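Local coordinates for uncharacterized CBS-domain protein (Klebsiella pneumoniae subsp. pneumoniae, PDB 3HF7) that is of unknown function but binds AMP through a pair of CBS domains that forms one piece of a longer, probably membrane-bound protein, at residues K24-Q29 against F67-M72; S3-M8 against G103-E108; R28-S33 against S50-R55. All blocks are in the same frame, centred on the assembly; numbering follows the deposited sequence.

Interaction 1: K24-Q29 against F67-M72; sequences KSIVRQ and FTKEIM
Ile26 holds CG2 anti to its backbone N, with CG1 beside that nitrogen (chi1 -84°), and Met72 runs out extended through chi1 and chi2 before bending at chi3 (66°). These torsions bring the Ile26 CG2 methyl up to the thioether of Met72, 3.9 Å from SD, while the bend turns Met72 CE back alongside the same methyl, 4.1 Å from Ile26 CG2. The two side chains cross obliquely, and both are buried. At the other end of Ile26, CD1 comes within 4.4 Å of Lys69 CD, so one isoleucine spans two residues of the first helical turn of 69-75. Lys69 touches Ile26 through this part of its aliphatic stem, and its NZ is hydrogen-bonded to the carbonyl O of Ile19. No hydrogen bond crosses between the segments; the contact is apolar throughout.

That first turn is held by Thr68 at the N-cap. Its OG1 accepts from Ile71 N at 3.0 Å with an N-H...O angle of 162°, and its carbonyl O accepts from Met72 N at 2.9 Å, which fixes the backbone from which Lys69 and Met72 project. The backbones stay well apart, with Ile26 CA 8.8 Å from Lys69 CA. Helix 54-61 packs beside the contact, where Val27 and Phe67 both touch Met61, and Ile17 of strand 16-18 lies against Ile26.

The contact is helix-to-helix packing, with the Met72 side chain about 13 Å from the bound AMP: the N-capped start of helix 69-75 is set against helix 23-31, the crossover helix between parallel strands 16-18 and 37-41 in a CBS-type β-α-β-β-α arrangement.

Interaction 2: S3-M8 against G103-E108; sequences SVNDIM and GLVVDE
Apolar packing joins the segments, and Val105 receives both partners. Val4 and Val105 reach toward each other tip to tip: Val4 CG1 lies 3.5 Å from Val105 CG2 and 4.0 Å from Val105 CG1. The rotamer of Val105 (chi1 172°), with CG1 anti to the backbone N and CG2 anti to the carbonyl carbon, presents both methyls to the short helix. Met8 brings its SD to 4.1 Å from Val105 CB; the position of its terminal methyl CE is doubtful.

Hydrogen bonds within 3-8 shape the short, weakly bonded helical turn 4-7 that carries Val4 and leads into Met8. Ser3 and Asp6 form a capping box: Ser3 OG accepts from Asn5 N at 3.0 Å, and Ser3 N donates to Asp6 OD2 at 2.7 Å, nearly straight at 172° and close to the C-O axis of the carboxylate. Val4 O, at the start of the turn, accepts from Ile7 N at 3.2 Å and Met8 N at 3.1 Å at its far end, closing the single turn that sets Val4 and Met8 toward the strand.

Polar links to the surroundings add to the attachment. Asn5 OD1 accepts from Gly85 N, and the backbones of Val4 and Thr86 are hydrogen-bonded, tying helix 4-7 to the loop after strand 81-83.

The arrangement packs the N-terminal turn onto the sheet of the CBS domain that includes strand 102-106. The Met8 side chain, about 8 Å from the bound AMP, lies near the pocket but is not part of it. Strand 102-106 lies in the four-stranded sheet between 112-117 and 81-83. Met8 also touches Gln113 of the former, Leu104 touches Phe81 of the latter, and Ile7 touches Val116, and Ile121 and Glu124 of helix 118-126.

Interaction 3: R28-S33 against S50-R55; sequences RQLTHS and SMLRVR
The planar peptide group of Leu30 presents its O to Val54, with Leu30 O 4.0 Å from Val54 CG1, and that O accepts a hydrogen bond from Tyr58 OH of helix 54-61. The setting is the β-α-β-β-α arrangement of a CBS motif, in which the end of helix 23-31 packs against the point where strand 48-53 passes directly into helix 54-61.

Leu30 and Leu52 make the apolar pair of the contact. Both hold CG anti to the backbone N (chi1 -172° and -163°), and the side chains cross at about a right angle, meeting through their CD1 methyls, with Leu30 CD1 3.5 Å from Leu52 CD1. Ala57 touches both leucines, so helix 54-61 packs against this same buried patch.

After the helix, Ser33 N returns to Leu30 O at 3.1 Å, and the chain turns so that Ser33 faces Val54. Backbone bonds from Leu52 to Ile38 and from Val54 to Gly36 hold the strand-helix junction to the segment carrying AMP-binding residues, including Gly36, and the Ser33 side chain is about 6 Å from the nucleotide.

Ser33 lies against Val54 with Ser33 OG 3.3 Å from Val54 CG2 and Ser33 CB 3.9 Å from the same methyl, while Ser33 OG is hydrogen-bonded to His35 O.

How the interactions relate
Interactions 1 and 3 both start from helix 23-31, and their centres lie about 9 Å apart; they adjoin where Met72 O comes within 3.8 Å of Leu52 CD2. Helix 23-31 thus meets first the strand-helix junction 50-55 and then, further along the chain, helix 69-75. Interaction 2 closes the larger loop enclosing both, its centre about 29 Å from interaction 1 and about 22 Å from interaction 3, on the opposite side of the chain's centre. It packs a helical turn on the four-stranded sheet; interaction 3 uses strand 48-53 of the three-stranded sheet; interaction 1 is between helices. Leu104 CG and Met51 CE, 4.0 Å apart, bridge the two halves of this CBS pair, and the AMP pocket draws residues from both.

Interaction 1: K24-Q29 against F67-M72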
ATOM      1  N   LYS A  24      13.704   0.257 -16.386  1.00 25.45           N
ATOM      2  CA  LYS A  24      14.786   0.873 -15.625  1.00 25.19           C
ATOM      3  C   LYS A  24      14.231   1.930 -14.662  1.00 25.26           C
ATOM      4  O   LYS A  24      14.711   2.079 -13.533  1.00 25.43           O
ATOM      5  CB  LYS A  24      15.839   1.482 -16.552  1.00 25.01           C
ATOM      6  N   SER A  25      13.197   2.643 -15.098  1.00 25.09           N
ATOM      7  CA  SER A  25      12.571   3.636 -14.242  1.00 25.02           C
ATOM      8  C   SER A  25      11.837   2.996 -13.062  1.00 24.77           C
ATOM      9  O   SER A  25      11.850   3.533 -11.958  1.00 24.54           O
ATOM     10  CB  SER A  25      11.621   4.517 -15.047  1.00 24.90           C
ATOM     11  OG  SER A  25      11.159   5.587 -14.252  1.00 24.85           O
ATOM     12  N   ILE A  26      11.206   1.851 -13.301  1.00 24.93           N
ATOM     13  CA  ILE A  26      10.445   1.156 -12.258  1.00 25.40           C
ATOM     14  C   ILE A  26      11.397   0.661 -11.180  1.00 25.92           C
ATOM     15  O   ILE A  26      11.175   0.916  -9.995  1.00 26.35           O
ATOM     16  CB  ILE A  26       9.604  -0.011 -12.821  1.00 25.29           C
ATOM     17  CG1 ILE A  26       8.264   0.499 -13.367  1.00 24.76           C
ATOM     18  CG2 ILE A  26       9.392  -1.086 -11.773  1.00 24.81           C
ATOM     19  CD1 ILE A  26       7.705  -0.328 -14.514  1.00 21.84           C
ATOM     20  N   VAL A  27      12.473  -0.006 -11.599  1.00 26.14           N
ATOM     21  CA  VAL A  27      13.460  -0.525 -10.660  1.00 26.24           C
ATOM     22  C   VAL A  27      14.069   0.628  -9.863  1.00 26.67           C
ATOM     23  O   VAL A  27      14.190   0.549  -8.641  1.00 26.89           O
ATOM     24  CB  VAL A  27      14.590  -1.303 -11.361  1.00 26.22           C
ATOM     25  CG1 VAL A  27      15.521  -1.924 -10.330  1.00 25.82           C
ATOM     26  CG2 VAL A  27      14.022  -2.381 -12.269  1.00 26.36           C
ATOM     27  N   ARG A  28      14.451   1.698 -10.549  1.00 26.82           N
ATOM     28  CA  ARG A  28      15.028   2.835  -9.862  1.00 27.43           C
ATOM     29  C   ARG A  28      14.080   3.271  -8.735  1.00 27.50           C
ATOM     30  O   ARG A  28      14.528   3.500  -7.610  1.00 27.65           O
ATOM     31  CB  ARG A  28      15.295   3.977 -10.842  1.00 27.67           C
ATOM     32  CG  ARG A  28      16.260   5.055 -10.322  1.00 30.07           C
ATOM     33  CD  ARG A  28      16.632   6.076 -11.421  1.00 33.54           C
ATOM     34  NE  ARG A  28      15.449   6.524 -12.176  1.00 36.79           N
ATOM     35  CZ  ARG A  28      15.237   6.314 -13.482  1.00 38.07           C
ATOM     36  NH1 ARG A  28      16.134   5.676 -14.234  1.00 37.96           N
ATOM     37  NH2 ARG A  28      14.117   6.759 -14.045  1.00 38.94           N
ATOM     38  N   GLN A  29      12.774   3.346  -9.020  1.00 27.12           N
ATOM     39  CA  GLN A  29      11.793   3.778  -8.011  1.00 26.63           C
ATOM     40  C   GLN A  29      11.680   2.783  -6.861  1.00 26.50           C
ATOM     41  O   GLN A  29      11.576   3.163  -5.689  1.00 26.07           O
ATOM     42  CB  GLN A  29      10.421   3.955  -8.638  1.00 26.50           C
ATOM     43  CG  GLN A  29      10.249   5.239  -9.412  1.00 27.22           C
ATOM     44  CD  GLN A  29       8.916   5.284 -10.120  1.00 28.16           C
ATOM     45  OE1 GLN A  29       7.861   5.394  -9.481  1.00 28.62           O
ATOM     46  NE2 GLN A  29       8.947   5.188 -11.449  1.00 28.03           N
ATOM     47  N   PHE A  67      15.522 -10.440 -12.458  1.00 29.94           N
ATOM     48  CA  PHE A  67      14.314  -9.902 -11.847  1.00 29.06           C
ATOM     49  C   PHE A  67      13.444  -9.233 -12.905  1.00 28.80           C
ATOM     50  O   PHE A  67      13.923  -8.362 -13.628  1.00 29.22           O
ATOM     51  CB  PHE A  67      14.686  -8.906 -10.756  1.00 28.79           C
ATOM     52  CG  PHE A  67      13.508  -8.373 -10.021  1.00 28.82           C
ATOM     53  CD1 PHE A  67      12.898  -9.133  -9.033  1.00 27.74           C
ATOM     54  CD2 PHE A  67      12.987  -7.128 -10.329  1.00 28.06           C
ATOM     55  CE1 PHE A  67      11.814  -8.657  -8.355  1.00 27.65           C
ATOM     56  CE2 PHE A  67      11.895  -6.646  -9.649  1.00 28.42           C
ATOM     57  CZ  PHE A  67      11.305  -7.409  -8.661  1.00 28.00           C
ATOM     58  N   THR A  68      12.180  -9.635 -13.006  1.00 28.35           N
ATOM     59  CA  THR A  68      11.337  -9.152 -14.105  1.00 28.36           C
ATOM     60  C   THR A  68      10.081  -8.470 -13.596  1.00 28.55           C
ATOM     61  O   THR A  68       9.780  -8.534 -12.401  1.00 29.27           O
ATOM     62  CB  THR A  68      10.939 -10.285 -15.063  1.00 28.18           C
ATOM     63  OG1 THR A  68       9.829 -10.998 -14.524  1.00 28.43           O
ATOM     64  CG2 THR A  68      12.072 -11.247 -15.258  1.00 28.19           C
ATOM     65  N   LYS A  69       9.360  -7.808 -14.501  1.00 28.49           N
ATOM     66  CA  LYS A  69       8.093  -7.147 -14.185  1.00 28.21           C
ATOM     67  C   LYS A  69       7.063  -8.172 -13.766  1.00 28.10           C
ATOM     68  O   LYS A  69       6.321  -7.972 -12.814  1.00 28.24           O
ATOM     69  CB  LYS A  69       7.605  -6.365 -15.398  1.00 28.23           C
ATOM     70  CG  LYS A  69       6.214  -5.767 -15.275  1.00 28.61           C
ATOM     71  CD  LYS A  69       6.246  -4.312 -15.733  1.00 28.83           C
ATOM     72  CE  LYS A  69       5.079  -3.947 -16.638  1.00 28.19           C
ATOM     73  NZ  LYS A  69       5.478  -2.796 -17.505  1.00 28.94           N
ATOM     74  N   GLU A  70       7.048  -9.286 -14.484  1.00 28.26           N
ATOM     75  CA  GLU A  70       6.193 -10.422 -14.174  1.00 28.39           C
ATOM     76  C   GLU A  70       6.456 -10.985 -12.759  1.00 27.90           C
ATOM     77  O   GLU A  70       5.516 -11.286 -12.004  1.00 27.95           O
ATOM     78  CB  GLU A  70       6.407 -11.494 -15.236  1.00 28.60           C
ATOM     79  CG  GLU A  70       5.814 -12.825 -14.894  1.00 30.81           C
ATOM     80  CD  GLU A  70       4.349 -12.901 -15.236  1.00 33.55           C
ATOM     81  OE1 GLU A  70       3.653 -11.853 -15.185  1.00 32.91           O
ATOM     82  OE2 GLU A  70       3.905 -14.029 -15.565  1.00 36.38           O
ATOM     83  N   ILE A  71       7.736 -11.108 -12.411  1.00 26.96           N
ATOM     84  CA  ILE A  71       8.144 -11.578 -11.096  1.00 26.28           C
ATOM     85  C   ILE A  71       7.694 -10.583 -10.029  1.00 25.98           C
ATOM     86  O   ILE A  71       7.105 -10.983  -9.012  1.00 26.11           O
ATOM     87  CB  ILE A  71       9.675 -11.872 -11.049  1.00 26.22           C
ATOM     88  CG1 ILE A  71       9.966 -13.332 -11.443  1.00 26.00           C
ATOM     89  CG2 ILE A  71      10.260 -11.608  -9.658  1.00 25.96           C
ATOM     90  CD1 ILE A  71       9.618 -13.744 -12.898  1.00 25.31           C
ATOM     91  N   MET A  72       7.934  -9.293 -10.292  1.00 25.31           N
ATOM     92  CA  MET A  72       7.557  -8.214  -9.381  1.00 24.48           C
ATOM     93  C   MET A  72       6.067  -8.249  -9.060  1.00 24.69           C
ATOM     94  O   MET A  72       5.676  -8.246  -7.899  1.00 23.86           O
ATOM     95  CB  MET A  72       7.929  -6.853  -9.972  1.00 24.07           C
ATOM     96  CG  MET A  72       7.687  -5.716  -9.007  1.00 21.71           C
ATOM     97  SD  MET A  72       7.983  -4.074  -9.685  1.00 15.90           S
ATOM     98  CE  MET A  72       6.662  -4.055 -10.883  1.00 13.85           C
TER

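Interaction 2: S3-M8 against G103-E108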
ATOM      1  N   SER A   3     -11.885   8.812  13.489  1.00 37.55           N
ATOM      2  CA  SER A   3     -12.065   7.846  12.406  1.00 36.92           C
ATOM      3  C   SER A   3     -10.815   7.676  11.563  1.00 36.38           C
ATOM      4  O   SER A   3      -9.866   8.461  11.641  1.00 36.22           O
ATOM      5  CB  SER A   3     -13.220   8.273  11.492  1.00 37.14           C
ATOM      6  OG  SER A   3     -12.736   9.034  10.391  1.00 37.52           O
ATOM      7  N   VAL A   4     -10.844   6.640  10.736  1.00 35.71           N
ATOM      8  CA  VAL A   4      -9.767   6.349   9.817  1.00 35.48           C
ATOM      9  C   VAL A   4      -9.340   7.595   9.024  1.00 35.35           C
ATOM     10  O   VAL A   4      -8.150   7.790   8.749  1.00 35.26           O
ATOM     11  CB  VAL A   4     -10.169   5.166   8.903  1.00 35.55           C
ATOM     12  CG1 VAL A   4     -10.157   5.537   7.433  1.00 35.31           C
ATOM     13  CG2 VAL A   4      -9.300   3.962   9.182  1.00 35.23           C
ATOM     14  N   ASN A   5     -10.313   8.448   8.701  1.00 35.19           N
ATOM     15  CA  ASN A   5     -10.083   9.652   7.900  1.00 34.81           C
ATOM     16  C   ASN A   5      -9.077  10.581   8.558  1.00 34.64           C
ATOM     17  O   ASN A   5      -8.335  11.292   7.878  1.00 34.24           O
ATOM     18  CB  ASN A   5     -11.393  10.409   7.650  1.00 34.98           C
ATOM     19  CG  ASN A   5     -12.472   9.547   6.986  1.00 35.66           C
ATOM     20  OD1 ASN A   5     -12.197   8.467   6.446  1.00 37.17           O
ATOM     21  ND2 ASN A   5     -13.708  10.035   7.027  1.00 35.85           N
ATOM     22  N   ASP A   6      -9.040  10.552   9.888  1.00 34.48           N
ATOM     23  CA  ASP A   6      -8.209  11.474  10.645  1.00 34.36           C
ATOM     24  C   ASP A   6      -6.722  11.147  10.613  1.00 34.16           C
ATOM     25  O   ASP A   6      -5.889  12.042  10.788  1.00 34.15           O
ATOM     26  CB  ASP A   6      -8.730  11.579  12.066  1.00 34.49           C
ATOM     27  CG  ASP A   6     -10.169  12.010  12.095  1.00 35.55           C
ATOM     28  OD1 ASP A   6     -10.454  13.091  11.527  1.00 37.74           O
ATOM     29  OD2 ASP A   6     -11.015  11.270  12.645  1.00 35.65           O
ATOM     30  N   ILE A   7      -6.389   9.881  10.354  1.00 33.81           N
ATOM     31  CA  ILE A   7      -4.996   9.420  10.479  1.00 33.27           C
ATOM     32  C   ILE A   7      -4.360   8.836   9.225  1.00 32.82           C
ATOM     33  O   ILE A   7      -3.141   8.668   9.172  1.00 32.82           O
ATOM     34  CB  ILE A   7      -4.815   8.446  11.671  1.00 33.35           C
ATOM     35  CG1 ILE A   7      -5.880   7.350  11.657  1.00 33.21           C
ATOM     36  CG2 ILE A   7      -4.919   9.213  12.974  1.00 33.46           C
ATOM     37  CD1 ILE A   7      -5.391   6.040  11.226  1.00 33.04           C
ATOM     38  N   MET A   8      -5.175   8.531   8.221  1.00 32.14           N
ATOM     39  CA  MET A   8      -4.657   8.044   6.943  1.00 31.48           C
ATOM     40  C   MET A   8      -3.645   9.031   6.345  1.00 31.42           C
ATOM     41  O   MET A   8      -3.715  10.229   6.611  1.00 31.95           O
ATOM     42  CB  MET A   8      -5.806   7.823   5.951  1.00 31.15           C
ATOM     43  CG  MET A   8      -6.523   9.098   5.594  1.00 29.33           C
ATOM     44  SD  MET A   8      -7.769   8.924   4.329  1.00 25.53           S
ATOM     45  CE  MET A   8      -8.948   7.891   5.115  1.00 27.28           C
ATOM     46  N   GLY A 103      -3.691  -0.700   4.618  1.00 21.94           N
ATOM     47  CA  GLY A 103      -4.925  -0.660   3.878  1.00 21.48           C
ATOM     48  C   GLY A 103      -5.001   0.603   3.073  1.00 21.06           C
ATOM     49  O   GLY A 103      -4.393   1.616   3.424  1.00 20.94           O
ATOM     50  N   LEU A 104      -5.734   0.526   1.974  1.00 20.85           N
ATOM     51  CA  LEU A 104      -6.055   1.704   1.196  1.00 20.62           C
ATOM     52  C   LEU A 104      -7.462   2.104   1.558  1.00 20.82           C
ATOM     53  O   LEU A 104      -8.386   1.267   1.505  1.00 20.85           O
ATOM     54  CB  LEU A 104      -5.928   1.426  -0.299  1.00 20.24           C
ATOM     55  CG  LEU A 104      -4.470   1.370  -0.778  1.00 19.39           C
ATOM     56  CD1 LEU A 104      -4.437   1.456  -2.292  1.00 20.27           C
ATOM     57  CD2 LEU A 104      -3.634   2.484  -0.158  1.00 18.76           C
ATOM     58  N   VAL A 105      -7.608   3.371   1.966  1.00 21.30           N
ATOM     59  CA  VAL A 105      -8.917   3.918   2.323  1.00 22.10           C
ATOM     60  C   VAL A 105      -9.675   4.328   1.082  1.00 22.65           C
ATOM     61  O   VAL A 105      -9.180   5.081   0.250  1.00 22.42           O
ATOM     62  CB  VAL A 105      -8.830   5.124   3.273  1.00 22.04           C
ATOM     63  CG1 VAL A 105     -10.218   5.774   3.449  1.00 22.16           C
ATOM     64  CG2 VAL A 105      -8.275   4.677   4.617  1.00 22.35           C
ATOM     65  N   VAL A 106     -10.896   3.828   0.983  1.00 23.83           N
ATOM     66  CA  VAL A 106     -11.647   3.951  -0.238  1.00 24.69           C
ATOM     67  C   VAL A 106     -13.084   4.444  -0.048  1.00 25.17           C
ATOM     68  O   VAL A 106     -13.772   4.129   0.920  1.00 25.36           O
ATOM     69  CB  VAL A 106     -11.566   2.638  -1.053  1.00 24.61           C
ATOM     70  CG1 VAL A 106     -12.829   1.813  -0.898  1.00 24.62           C
ATOM     71  CG2 VAL A 106     -11.288   2.944  -2.497  1.00 24.20           C
ATOM     72  N   ASP A 107     -13.480   5.250  -1.015  1.00 26.01           N
ATOM     73  CA  ASP A 107     -14.801   5.797  -1.203  1.00 26.44           C
ATOM     74  C   ASP A 107     -15.841   4.740  -1.422  1.00 26.62           C
ATOM     75  O   ASP A 107     -15.508   3.579  -1.633  1.00 26.74           O
ATOM     76  CB  ASP A 107     -14.726   6.498  -2.533  1.00 26.85           C
ATOM     77  CG  ASP A 107     -15.400   7.771  -2.526  1.00 28.47           C
ATOM     78  OD1 ASP A 107     -15.245   8.493  -1.522  1.00 29.68           O
ATOM     79  OD2 ASP A 107     -16.069   8.061  -3.538  1.00 32.53           O
ATOM     80  N   GLU A 108     -17.104   5.155  -1.469  1.00 26.99           N
ATOM     81  CA  GLU A 108     -18.148   4.267  -1.962  1.00 27.56           C
ATOM     82  C   GLU A 108     -18.182   4.313  -3.479  1.00 27.43           C
ATOM     83  O   GLU A 108     -18.928   3.571  -4.110  1.00 27.62           O
ATOM     84  CB  GLU A 108     -19.510   4.641  -1.417  1.00 28.03           C
ATOM     85  CG  GLU A 108     -19.448   5.744  -0.407  1.00 30.29           C
ATOM     86  CD  GLU A 108     -19.734   7.080  -1.028  1.00 32.44           C
ATOM     87  OE1 GLU A 108     -19.660   8.096  -0.305  1.00 34.52           O
ATOM     88  OE2 GLU A 108     -20.057   7.109  -2.234  1.00 32.72           O
TER

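Interaction 3: R28-S33 against S50-R55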
ATOM      1  N   ARG A  28      14.451   1.698 -10.549  1.00 26.82           N
ATOM      2  CA  ARG A  28      15.028   2.835  -9.862  1.00 27.43           C
ATOM      3  C   ARG A  28      14.080   3.271  -8.735  1.00 27.50           C
ATOM      4  O   ARG A  28      14.528   3.500  -7.610  1.00 27.65           O
ATOM      5  CB  ARG A  28      15.295   3.977 -10.842  1.00 27.67           C
ATOM      6  CG  ARG A  28      16.260   5.055 -10.322  1.00 30.07           C
ATOM      7  CD  ARG A  28      16.632   6.076 -11.421  1.00 33.54           C
ATOM      8  NE  ARG A  28      15.449   6.524 -12.176  1.00 36.79           N
ATOM      9  CZ  ARG A  28      15.237   6.314 -13.482  1.00 38.07           C
ATOM     10  NH1 ARG A  28      16.134   5.676 -14.234  1.00 37.96           N
ATOM     11  NH2 ARG A  28      14.117   6.759 -14.045  1.00 38.94           N
ATOM     12  N   GLN A  29      12.774   3.346  -9.020  1.00 27.12           N
ATOM     13  CA  GLN A  29      11.793   3.778  -8.011  1.00 26.63           C
ATOM     14  C   GLN A  29      11.680   2.783  -6.861  1.00 26.50           C
ATOM     15  O   GLN A  29      11.576   3.163  -5.689  1.00 26.07           O
ATOM     16  CB  GLN A  29      10.421   3.955  -8.638  1.00 26.50           C
ATOM     17  CG  GLN A  29      10.249   5.239  -9.412  1.00 27.22           C
ATOM     18  CD  GLN A  29       8.916   5.284 -10.120  1.00 28.16           C
ATOM     19  OE1 GLN A  29       7.861   5.394  -9.481  1.00 28.62           O
ATOM     20  NE2 GLN A  29       8.947   5.188 -11.449  1.00 28.03           N
ATOM     21  N   LEU A  30      11.693   1.507  -7.218  1.00 26.37           N
ATOM     22  CA  LEU A  30      11.587   0.432  -6.264  1.00 26.38           C
ATOM     23  C   LEU A  30      12.738   0.495  -5.275  1.00 26.72           C
ATOM     24  O   LEU A  30      12.531   0.553  -4.072  1.00 27.11           O
ATOM     25  CB  LEU A  30      11.598  -0.884  -7.017  1.00 26.29           C
ATOM     26  CG  LEU A  30      11.313  -2.143  -6.226  1.00 26.05           C
ATOM     27  CD1 LEU A  30       9.891  -2.093  -5.754  1.00 25.86           C
ATOM     28  CD2 LEU A  30      11.539  -3.323  -7.136  1.00 25.35           C
ATOM     29  N   THR A  31      13.960   0.531  -5.790  1.00 27.09           N
ATOM     30  CA  THR A  31      15.152   0.590  -4.940  1.00 26.81           C
ATOM     31  C   THR A  31      15.242   1.860  -4.087  1.00 26.86           C
ATOM     32  O   THR A  31      15.942   1.868  -3.087  1.00 27.22           O
ATOM     33  CB  THR A  31      16.442   0.421  -5.771  1.00 26.68           C
ATOM     34  OG1 THR A  31      16.551   1.490  -6.715  1.00 27.06           O
ATOM     35  CG2 THR A  31      16.425  -0.904  -6.520  1.00 26.28           C
ATOM     36  N   HIS A  32      14.542   2.920  -4.496  1.00 27.23           N
ATOM     37  CA  HIS A  32      14.533   4.213  -3.784  1.00 27.43           C
ATOM     38  C   HIS A  32      13.292   4.396  -2.914  1.00 27.22           C
ATOM     39  O   HIS A  32      13.040   5.502  -2.415  1.00 27.12           O
ATOM     40  CB  HIS A  32      14.622   5.386  -4.775  1.00 27.61           C
ATOM     41  CG  HIS A  32      15.987   5.584  -5.358  1.00 29.29           C
ATOM     42  ND1 HIS A  32      16.586   4.654  -6.185  1.00 30.07           N
ATOM     43  CD2 HIS A  32      16.876   6.598  -5.228  1.00 30.19           C
ATOM     44  CE1 HIS A  32      17.782   5.088  -6.542  1.00 30.41           C
ATOM     45  NE2 HIS A  32      17.984   6.264  -5.973  1.00 30.59           N
ATOM     46  N   SER A  33      12.523   3.318  -2.738  1.00 26.93           N
ATOM     47  CA  SER A  33      11.276   3.366  -1.968  1.00 26.67           C
ATOM     48  C   SER A  33      11.513   3.838  -0.532  1.00 26.65           C
ATOM     49  O   SER A  33      12.299   3.227   0.192  1.00 26.86           O
ATOM     50  CB  SER A  33      10.600   1.993  -1.967  1.00 26.70           C
ATOM     51  OG  SER A  33       9.504   1.958  -1.065  1.00 26.53           O
ATOM     52  N   SER A  50      -1.908  -3.679  -6.785  1.00 27.48           N
ATOM     53  CA  SER A  50      -1.439  -4.503  -5.689  1.00 26.95           C
ATOM     54  C   SER A  50      -0.559  -3.726  -4.728  1.00 26.45           C
ATOM     55  O   SER A  50      -0.148  -2.598  -4.999  1.00 26.13           O
ATOM     56  CB  SER A  50      -0.691  -5.708  -6.247  1.00 27.13           C
ATOM     57  OG  SER A  50       0.209  -5.288  -7.253  1.00 28.09           O
ATOM     58  N   MET A  51      -0.295  -4.337  -3.577  1.00 26.37           N
ATOM     59  CA  MET A  51       0.586  -3.750  -2.581  1.00 26.11           C
ATOM     60  C   MET A  51       1.837  -4.620  -2.524  1.00 26.54           C
ATOM     61  O   MET A  51       1.742  -5.840  -2.374  1.00 27.17           O
ATOM     62  CB  MET A  51      -0.125  -3.678  -1.228  1.00 24.92           C
ATOM     63  CG  MET A  51       0.622  -2.921  -0.174  1.00 23.05           C
ATOM     64  SD  MET A  51       0.576  -1.128  -0.370  1.00 22.83           S
ATOM     65  CE  MET A  51      -1.191  -0.827  -0.181  1.00 20.94           C
ATOM     66  N   LEU A  52       3.003  -4.002  -2.684  1.00 26.99           N
ATOM     67  CA  LEU A  52       4.245  -4.750  -2.871  1.00 27.53           C
ATOM     68  C   LEU A  52       5.125  -4.524  -1.674  1.00 27.54           C
ATOM     69  O   LEU A  52       5.405  -3.369  -1.317  1.00 27.14           O
ATOM     70  CB  LEU A  52       4.954  -4.271  -4.147  1.00 27.98           C
ATOM     71  CG  LEU A  52       6.078  -5.033  -4.883  1.00 28.38           C
ATOM     72  CD1 LEU A  52       7.442  -4.395  -4.669  1.00 28.31           C
ATOM     73  CD2 LEU A  52       6.118  -6.535  -4.587  1.00 29.01           C
ATOM     74  N   ARG A  53       5.536  -5.621  -1.033  1.00 27.72           N
ATOM     75  CA  ARG A  53       6.467  -5.506   0.075  1.00 27.80           C
ATOM     76  C   ARG A  53       7.815  -5.311  -0.540  1.00 27.82           C
ATOM     77  O   ARG A  53       8.335  -6.197  -1.212  1.00 27.79           O
ATOM     78  CB  ARG A  53       6.425  -6.735   0.964  1.00 27.93           C
ATOM     79  CG  ARG A  53       5.116  -6.835   1.685  1.00 28.28           C
ATOM     80  CD  ARG A  53       4.951  -8.127   2.415  1.00 29.95           C
ATOM     81  NE  ARG A  53       4.497  -9.182   1.522  1.00 32.03           N
ATOM     82  CZ  ARG A  53       5.265 -10.194   1.119  1.00 34.28           C
ATOM     83  NH1 ARG A  53       6.524 -10.285   1.541  1.00 33.82           N
ATOM     84  NH2 ARG A  53       4.771 -11.121   0.298  1.00 35.00           N
ATOM     85  N   VAL A  54       8.350  -4.115  -0.351  1.00 28.01           N
ATOM     86  CA  VAL A  54       9.635  -3.737  -0.934  1.00 28.86           C
ATOM     87  C   VAL A  54      10.752  -4.743  -0.582  1.00 29.22           C
ATOM     88  O   VAL A  54      11.459  -5.230  -1.478  1.00 29.26           O
ATOM     89  CB  VAL A  54      10.013  -2.290  -0.512  1.00 28.75           C
ATOM     90  CG1 VAL A  54      11.291  -1.864  -1.143  1.00 29.25           C
ATOM     91  CG2 VAL A  54       8.928  -1.333  -0.945  1.00 29.39           C
ATOM     92  N   ARG A  55      10.869  -5.063   0.712  1.00 29.84           N
ATOM     93  CA  ARG A  55      11.886  -5.985   1.231  1.00 30.51           C
ATOM     94  C   ARG A  55      11.875  -7.301   0.486  1.00 30.78           C
ATOM     95  O   ARG A  55      12.926  -7.889   0.246  1.00 31.30           O
ATOM     96  CB  ARG A  55      11.688  -6.242   2.730  1.00 30.90           C
ATOM     97  CG  ARG A  55      12.310  -7.541   3.218  1.00 30.85           C
ATOM     98  CD  ARG A  55      12.793  -7.431   4.650  1.00 32.59           C
ATOM     99  NE  ARG A  55      11.901  -8.104   5.587  1.00 32.82           N
ATOM    100  CZ  ARG A  55      10.853  -7.533   6.170  1.00 34.28           C
ATOM    101  NH1 ARG A  55      10.522  -6.244   5.929  1.00 35.60           N
ATOM    102  NH2 ARG A  55      10.125  -8.270   6.995  1.00 33.74           N
TER